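Local coordinates for protein alkaline serine protease (Pseudoalteromonas sp., PDB 1Y9Z) that probably cleaves peptide bonds as a cold-adapted serine endopeptidase of the subtilisin family, with a beta-barrel domain inserted into its alpha/beta domain, at residues A179-A187 and S312-P320; D30-L40 and W56-T67. All coordinates share one frame; numbering follows the deposited sequence.

Contact 1 (A179-A187 and S312-P320); sequences AVDSNLDHA and SALPGLQNP
Asp-181 reaches across to Gln-318 from the start of an Asx turn, where the chain leaving strand 174-180 of the subtilisin-like alpha/beta sheet meets the loop between strands 305-309 and 321-323 of what is probably the inserted beta-barrel domain. The path of Asp-181 can be followed outward. Its CB lies 4.2 Å from Gln-318 NE2, and a chi1 of 66° places CG between the backbone N and the carbonyl carbon, so that OD1 faces Gln-318 and OD2 faces the turn. OD1 accepts from Gln-318 NE2 at 3.0 Å, in the amide plane but above that of the carboxylate, the two planes standing 71° apart. Two waters also donate to OD1, one shared with Gln-318 OE1, the other with Asp-185 OD2 and Gly-316 N. OD2 takes the backbone N atoms of Asn-183 and Asp-185 from opposite faces, which fixes the carboxylate's rotation. Beside it, Leu-317 N donates to Ser-182 OG over 2.8 Å in a nearly straight bond, and the buried Leu-317 side chain packs on Val-232 of strand 232-240. Gly-316 fits here because a CB would clash with Asn-183 N. Among partly exposed residues, Leu-314 CD2 rests 3.9 Å from Asp-185 CB. The amide of Asn-183 is steadied by a bond from ND2 to Asp-185 OD2 at 2.7 Å, while Pro-315 CG lies 3.3 Å from Asn-183 ND2.

Contact 2 (D30-L40 and W56-T67); sequences DSGYDRSHNDL and WYQPGNNNAHGT. With CA (calcium ion), chain C.
His-65 ND1 donates to Asp-30 OD1 at 2.7 Å, in the imidazole plane and on the syn lone pair of the carboxylate, whose plane is tilted only 26° from the ring. Ser-31 N takes the anti lone pair of the same oxygen, so two donors grip it. With an alanine in place of this aspartate, His-65 ND1 and Ser-31 N would probably both lose their shared acceptor, and the imidazole would be freer to turn. Packing is tight next door: Ser-31 OG, set by a chi1 of 74° between the backbone N and the carbonyl carbon, accepts from Gly-66 N at 2.8 Å and donates to Asn-63 O. A CB on Gly-66 would clash with Gly-32 O. Further along, Thr-67 OG1 receives Asp-34 N at 3.0 Å, and Thr-67 CG2 lies 3.5 Å from Leu-40 CD1; a buried Tyr-33 N bonds to Trp-56 O. The looser side is the partly exposed pair Arg-35 and Tyr-57. There the guanidinium lies flat over one face of the phenol ring in a cation-pi stack, centres 4.1 Å apart and planes at 23°, while Arg-35 NH2 approaches Trp-56 CZ2 at 3.9 Å. The backbone link here, Arg-35 N to Tyr-57 O, is weak. At the far end of 30-40, the buried Asp-39 binds calcium through both carboxylate oxygens, with Glu-2, Ile-76, Asn-78, Glu-80 and Val-82 completing the site. His-65 touches the bound phenylmethanesulfonic acid, and with Asp-30 it matches the Asp-His pair of the subtilisin catalytic triad, its histidine at the start of helix 65-74.

In the fold
From the N terminus, the chain runs through strand 25-30 into contact 2, which closes a short loop of 15 residues holding strand 44-47 and joins the end of the parallel strand to the start of helix 65-74. Contact 1 opens much later, at the end of strand 174-180, and closes a long excursion of 124 residues, mostly strand and loop, through most strands of the inserted barrel domain. The two are therefore in series, neither nesting nor crossing. The centres of contact 1 and contact 2 lie about 28 Å apart, on opposite sides of the chain's centre. Contact 2 ties parts of the alpha/beta domain together beside the phenylmethanesulfonic acid pocket, whereas contact 1 joins that domain to the inserted barrel.

Contact 1 (A179-A187 and S312-P320)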
# COMPACT_ATOMS: atom_id res chain seq x y z
N ALA A 179 8.14 -1.12 -4.74
CA ALA A 179 7.21 -1.88 -3.91
C ALA A 179 7.61 -3.34 -3.76
O ALA A 179 8.04 -3.98 -4.73
CB ALA A 179 5.80 -1.79 -4.49
N VAL A 180 7.45 -3.87 -2.55
CA VAL A 180 7.72 -5.28 -2.27
C VAL A 180 6.53 -5.79 -1.47
O VAL A 180 5.77 -4.99 -0.91
CB VAL A 180 9.01 -5.50 -1.44
CG1 VAL A 180 10.22 -5.01 -2.23
CG2 VAL A 180 8.91 -4.78 -0.11
N ASP A 181 6.36 -7.11 -1.41
CA ASP A 181 5.24 -7.68 -0.65
C ASP A 181 5.67 -8.13 0.75
O ASP A 181 6.80 -7.87 1.16
CB ASP A 181 4.58 -8.82 -1.44
CG ASP A 181 5.48 -10.03 -1.63
OD1 ASP A 181 5.15 -10.88 -2.49
OD2 ASP A 181 6.50 -10.15 -0.92
N SER A 182 4.77 -8.79 1.47
CA SER A 182 5.08 -9.20 2.84
C SER A 182 6.15 -10.28 3.00
O SER A 182 6.49 -10.64 4.13
CB SER A 182 3.80 -9.61 3.59
OG SER A 182 3.22 -10.79 3.06
N ASN A 183 6.66 -10.80 1.90
CA ASN A 183 7.74 -11.79 1.98
C ASN A 183 9.00 -11.09 1.50
O ASN A 183 10.06 -11.70 1.34
CB ASN A 183 7.47 -13.01 1.09
CG ASN A 183 8.50 -14.11 1.29
OD1 ASN A 183 8.72 -14.57 2.41
ND2 ASN A 183 9.14 -14.53 0.20
N LEU A 184 8.87 -9.78 1.26
CA LEU A 184 9.95 -8.93 0.79
C LEU A 184 10.32 -9.20 -0.66
O LEU A 184 11.41 -8.84 -1.11
CB LEU A 184 11.18 -9.07 1.69
CG LEU A 184 10.94 -8.63 3.14
CD1 LEU A 184 12.23 -8.77 3.94
CD2 LEU A 184 10.45 -7.19 3.17
N ASP A 185 9.41 -9.82 -1.39
CA ASP A 185 9.65 -10.10 -2.80
C ASP A 185 9.27 -8.87 -3.61
O ASP A 185 8.30 -8.17 -3.29
CB ASP A 185 8.82 -11.30 -3.27
CG ASP A 185 9.35 -12.61 -2.72
OD1 ASP A 185 10.55 -12.89 -2.91
OD2 ASP A 185 8.56 -13.36 -2.12
N HIS A 186 10.04 -8.61 -4.66
CA HIS A 186 9.78 -7.47 -5.54
C HIS A 186 8.41 -7.63 -6.19
O HIS A 186 8.08 -8.68 -6.72
CB HIS A 186 10.88 -7.40 -6.61
CG HIS A 186 10.59 -6.46 -7.73
ND1 HIS A 186 10.29 -6.90 -9.00
CD2 HIS A 186 10.56 -5.11 -7.79
CE1 HIS A 186 10.09 -5.86 -9.79
NE2 HIS A 186 10.25 -4.76 -9.08
N ALA A 187 7.61 -6.57 -6.14
CA ALA A 187 6.28 -6.58 -6.74
C ALA A 187 6.43 -6.61 -8.26
O ALA A 187 7.13 -5.77 -8.83
CB ALA A 187 5.50 -5.35 -6.31
N SER A 312 4.57 -21.38 -2.48
CA SER A 312 5.95 -21.13 -2.08
C SER A 312 6.71 -20.12 -2.94
O SER A 312 7.67 -19.51 -2.47
CB SER A 312 6.72 -22.45 -2.05
OG SER A 312 6.75 -23.05 -3.33
N ALA A 313 6.28 -19.94 -4.18
CA ALA A 313 6.93 -18.99 -5.09
C ALA A 313 6.78 -17.55 -4.59
O ALA A 313 7.73 -16.76 -4.64
CB ALA A 313 6.35 -19.13 -6.49
N LEU A 314 5.58 -17.21 -4.13
CA LEU A 314 5.28 -15.88 -3.61
C LEU A 314 4.42 -16.08 -2.37
O LEU A 314 3.21 -15.85 -2.39
CB LEU A 314 4.52 -15.04 -4.64
CG LEU A 314 5.31 -14.45 -5.82
CD1 LEU A 314 4.35 -13.72 -6.75
CD2 LEU A 314 6.38 -13.49 -5.30
N PRO A 315 5.04 -16.50 -1.25
CA PRO A 315 4.37 -16.75 0.02
C PRO A 315 3.75 -15.54 0.73
O PRO A 315 2.95 -15.70 1.65
CB PRO A 315 5.46 -17.41 0.86
CG PRO A 315 6.69 -16.71 0.38
CD PRO A 315 6.50 -16.70 -1.12
N GLY A 316 4.12 -14.34 0.30
CA GLY A 316 3.57 -13.15 0.92
C GLY A 316 2.09 -12.95 0.63
O GLY A 316 1.51 -13.68 -0.17
N LEU A 317 1.49 -11.96 1.27
CA LEU A 317 0.07 -11.69 1.06
C LEU A 317 -0.14 -11.07 -0.32
O LEU A 317 0.44 -10.03 -0.64
CB LEU A 317 -0.46 -10.75 2.14
CG LEU A 317 -1.95 -10.41 2.08
CD1 LEU A 317 -2.78 -11.67 2.26
CD2 LEU A 317 -2.28 -9.40 3.17
N GLN A 318 -0.98 -11.70 -1.13
CA GLN A 318 -1.25 -11.21 -2.47
C GLN A 318 -2.68 -10.68 -2.61
O GLN A 318 -3.61 -11.20 -2.00
CB GLN A 318 -1.02 -12.31 -3.50
CG GLN A 318 0.33 -13.03 -3.39
CD GLN A 318 1.52 -12.09 -3.52
OE1 GLN A 318 1.56 -11.25 -4.41
NE2 GLN A 318 2.49 -12.25 -2.63
N ASN A 319 -2.82 -9.63 -3.43
CA ASN A 319 -4.11 -9.00 -3.71
C ASN A 319 -4.18 -8.96 -5.24
O ASN A 319 -4.17 -7.89 -5.84
CB ASN A 319 -4.13 -7.58 -3.13
CG ASN A 319 -5.38 -6.80 -3.53
OD1 ASN A 319 -5.37 -5.56 -3.55
ND2 ASN A 319 -6.46 -7.51 -3.82
N PRO A 320 -4.27 -10.13 -5.88
CA PRO A 320 -4.32 -10.21 -7.34
C PRO A 320 -5.68 -9.96 -7.97
O PRO A 320 -6.71 -9.95 -7.30
CB PRO A 320 -3.86 -11.63 -7.61
CG PRO A 320 -4.54 -12.38 -6.50
CD PRO A 320 -4.33 -11.48 -5.28
O HOH W 1 3.95 -9.90 -4.88
O HOH W 2 5.76 -13.33 -1.84
O HOH W 3 2.08 -8.43 0.70

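Contact 2 (D30-L40 and W56-T67)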
# COMPACT_ATOMS: atom_id res chain seq x y z
N ASP A 30 -1.57 14.78 -3.67
CA ASP A 30 -2.33 13.63 -4.14
C ASP A 30 -3.78 14.02 -4.44
O ASP A 30 -4.05 15.15 -4.85
CB ASP A 30 -2.27 12.54 -3.06
CG ASP A 30 -2.28 11.14 -3.63
OD1 ASP A 30 -3.27 10.77 -4.28
OD2 ASP A 30 -1.29 10.40 -3.43
N SER A 31 -4.71 13.08 -4.23
CA SER A 31 -6.12 13.34 -4.54
C SER A 31 -6.98 13.85 -3.38
O SER A 31 -8.19 13.68 -3.39
CB SER A 31 -6.77 12.07 -5.11
OG SER A 31 -7.00 11.10 -4.10
N GLY A 32 -6.36 14.47 -2.39
CA GLY A 32 -7.16 14.97 -1.29
C GLY A 32 -7.11 14.09 -0.06
O GLY A 32 -6.54 13.00 -0.09
N TYR A 33 -7.77 14.54 0.99
CA TYR A 33 -7.76 13.88 2.29
C TYR A 33 -9.17 13.89 2.89
O TYR A 33 -9.73 14.96 3.12
CB TYR A 33 -6.80 14.69 3.16
CG TYR A 33 -6.56 14.23 4.58
CD1 TYR A 33 -5.39 13.56 4.92
CD2 TYR A 33 -7.45 14.57 5.61
CE1 TYR A 33 -5.10 13.24 6.24
CE2 TYR A 33 -7.16 14.26 6.93
CZ TYR A 33 -5.99 13.60 7.24
OH TYR A 33 -5.67 13.33 8.55
N ASP A 34 -9.76 12.71 3.13
CA ASP A 34 -11.10 12.68 3.70
C ASP A 34 -11.04 13.00 5.19
O ASP A 34 -10.91 12.10 6.03
CB ASP A 34 -11.77 11.32 3.49
CG ASP A 34 -13.22 11.31 3.92
OD1 ASP A 34 -13.90 10.27 3.76
OD2 ASP A 34 -13.69 12.35 4.43
N ARG A 35 -11.16 14.28 5.51
CA ARG A 35 -11.08 14.72 6.90
C ARG A 35 -12.25 14.24 7.75
O ARG A 35 -12.19 14.32 8.98
CB ARG A 35 -10.98 16.25 6.94
CG ARG A 35 -10.58 16.80 8.30
CD ARG A 35 -10.31 18.29 8.22
NE ARG A 35 -11.48 19.03 7.74
CZ ARG A 35 -11.52 20.35 7.58
NH1 ARG A 35 -12.62 20.93 7.14
NH2 ARG A 35 -10.45 21.08 7.86
N SER A 36 -13.31 13.74 7.12
CA SER A 36 -14.47 13.27 7.87
C SER A 36 -14.23 11.86 8.43
O SER A 36 -15.01 11.38 9.26
CB SER A 36 -15.71 13.26 6.99
OG SER A 36 -15.71 12.15 6.10
N HIS A 37 -13.17 11.21 7.97
CA HIS A 37 -12.84 9.86 8.40
C HIS A 37 -12.38 9.83 9.86
O HIS A 37 -11.54 10.64 10.26
CB HIS A 37 -11.76 9.28 7.49
CG HIS A 37 -11.56 7.80 7.64
ND1 HIS A 37 -11.75 6.92 6.60
CD2 HIS A 37 -11.23 7.06 8.72
CE1 HIS A 37 -11.54 5.69 7.03
NE2 HIS A 37 -11.22 5.74 8.31
N ASN A 38 -12.90 8.89 10.64
CA ASN A 38 -12.54 8.78 12.05
C ASN A 38 -11.05 8.58 12.31
O ASN A 38 -10.54 9.01 13.34
CB ASN A 38 -13.31 7.64 12.73
CG ASN A 38 -14.79 7.93 12.87
OD1 ASN A 38 -15.22 9.08 12.81
ND2 ASN A 38 -15.57 6.88 13.08
N ASP A 39 -10.35 7.94 11.38
CA ASP A 39 -8.92 7.69 11.56
C ASP A 39 -8.06 8.81 10.98
O ASP A 39 -6.83 8.70 10.98
CB ASP A 39 -8.53 6.35 10.92
CG ASP A 39 -8.29 5.26 11.95
OD1 ASP A 39 -8.73 5.43 13.11
OD2 ASP A 39 -7.66 4.24 11.61
N LEU A 40 -8.68 9.88 10.51
CA LEU A 40 -7.94 11.00 9.93
C LEU A 40 -8.40 12.39 10.38
O LEU A 40 -7.66 13.36 10.25
CB LEU A 40 -8.04 10.95 8.40
CG LEU A 40 -7.42 9.74 7.69
CD1 LEU A 40 -7.78 9.80 6.21
CD2 LEU A 40 -5.91 9.75 7.88
N TRP A 56 -9.49 20.56 -0.35
CA TRP A 56 -8.48 19.53 -0.11
C TRP A 56 -8.98 18.47 0.86
O TRP A 56 -8.56 17.32 0.80
CB TRP A 56 -7.19 20.16 0.44
CG TRP A 56 -7.33 20.82 1.78
CD1 TRP A 56 -7.56 22.15 2.03
CD2 TRP A 56 -7.25 20.19 3.07
NE1 TRP A 56 -7.62 22.38 3.38
CE2 TRP A 56 -7.43 21.20 4.04
CE3 TRP A 56 -7.04 18.87 3.49
CZ2 TRP A 56 -7.41 20.92 5.41
CZ3 TRP A 56 -7.01 18.60 4.85
CH2 TRP A 56 -7.20 19.62 5.80
N TYR A 57 -9.89 18.87 1.74
CA TYR A 57 -10.44 17.96 2.75
C TYR A 57 -11.67 17.17 2.30
O TYR A 57 -12.30 16.47 3.09
CB TYR A 57 -10.78 18.74 4.03
CG TYR A 57 -11.60 20.00 3.81
CD1 TYR A 57 -10.97 21.22 3.52
CD2 TYR A 57 -12.99 19.98 3.91
CE1 TYR A 57 -11.72 22.39 3.33
CE2 TYR A 57 -13.74 21.14 3.72
CZ TYR A 57 -13.10 22.34 3.44
OH TYR A 57 -13.84 23.49 3.27
N GLN A 58 -12.01 17.29 1.02
CA GLN A 58 -13.14 16.57 0.44
C GLN A 58 -12.69 15.94 -0.87
O GLN A 58 -12.74 16.58 -1.93
CB GLN A 58 -14.31 17.53 0.20
CG GLN A 58 -14.98 17.99 1.49
CD GLN A 58 -16.00 19.10 1.27
OE1 GLN A 58 -16.76 19.43 2.17
NE2 GLN A 58 -16.00 19.68 0.08
N PRO A 59 -12.26 14.67 -0.83
CA PRO A 59 -11.81 14.01 -2.06
C PRO A 59 -12.85 13.91 -3.16
O PRO A 59 -12.53 13.94 -4.35
CB PRO A 59 -11.35 12.64 -1.57
CG PRO A 59 -12.21 12.41 -0.36
CD PRO A 59 -12.19 13.75 0.31
N GLY A 60 -14.12 13.78 -2.77
CA GLY A 60 -15.17 13.63 -3.75
C GLY A 60 -15.46 12.14 -3.87
O GLY A 60 -15.11 11.36 -2.98
N ASN A 61 -16.08 11.74 -4.98
CA ASN A 61 -16.41 10.33 -5.18
C ASN A 61 -15.36 9.59 -6.00
O ASN A 61 -14.83 10.12 -6.98
CB ASN A 61 -17.76 10.21 -5.89
CG ASN A 61 -18.86 10.97 -5.18
OD1 ASN A 61 -19.08 10.79 -3.99
ND2 ASN A 61 -19.56 11.82 -5.93
N ASN A 62 -15.05 8.36 -5.58
CA ASN A 62 -14.09 7.52 -6.28
C ASN A 62 -12.78 8.25 -6.54
O ASN A 62 -12.24 8.21 -7.65
CB ASN A 62 -14.71 7.04 -7.59
CG ASN A 62 -16.14 6.56 -7.41
OD1 ASN A 62 -16.39 5.61 -6.67
ND2 ASN A 62 -17.08 7.23 -8.07
N ASN A 63 -12.27 8.90 -5.51
CA ASN A 63 -11.03 9.66 -5.59
C ASN A 63 -10.33 9.51 -4.24
O ASN A 63 -9.84 10.48 -3.67
CB ASN A 63 -11.37 11.13 -5.87
CG ASN A 63 -10.16 11.96 -6.26
OD1 ASN A 63 -9.27 11.48 -6.96
ND2 ASN A 63 -10.14 13.21 -5.83
N ALA A 64 -10.30 8.27 -3.75
CA ALA A 64 -9.74 7.94 -2.44
C ALA A 64 -8.24 7.69 -2.33
O ALA A 64 -7.73 7.44 -1.23
CB ALA A 64 -10.48 6.73 -1.88
N HIS A 65 -7.52 7.77 -3.44
CA HIS A 65 -6.08 7.50 -3.43
C HIS A 65 -5.30 8.27 -2.36
O HIS A 65 -4.54 7.66 -1.60
CB HIS A 65 -5.51 7.79 -4.82
CG HIS A 65 -4.11 7.29 -5.02
ND1 HIS A 65 -3.00 8.08 -4.78
CD2 HIS A 65 -3.63 6.09 -5.42
CE1 HIS A 65 -1.91 7.38 -5.03
NE2 HIS A 65 -2.26 6.17 -5.43
N GLY A 66 -5.50 9.58 -2.31
CA GLY A 66 -4.79 10.40 -1.34
C GLY A 66 -5.12 10.06 0.10
O GLY A 66 -4.29 10.23 0.99
N THR A 67 -6.34 9.58 0.33
CA THR A 67 -6.77 9.21 1.66
C THR A 67 -6.09 7.91 2.09
O THR A 67 -5.75 7.74 3.26
CB THR A 67 -8.31 9.07 1.70
OG1 THR A 67 -8.90 10.36 1.48
CG2 THR A 67 -8.78 8.54 3.05
CA CA C . -7.16 3.82 14.10
O HOH W 4 -8.48 10.90 -1.22
O HOH W 5 -3.95 13.11 0.85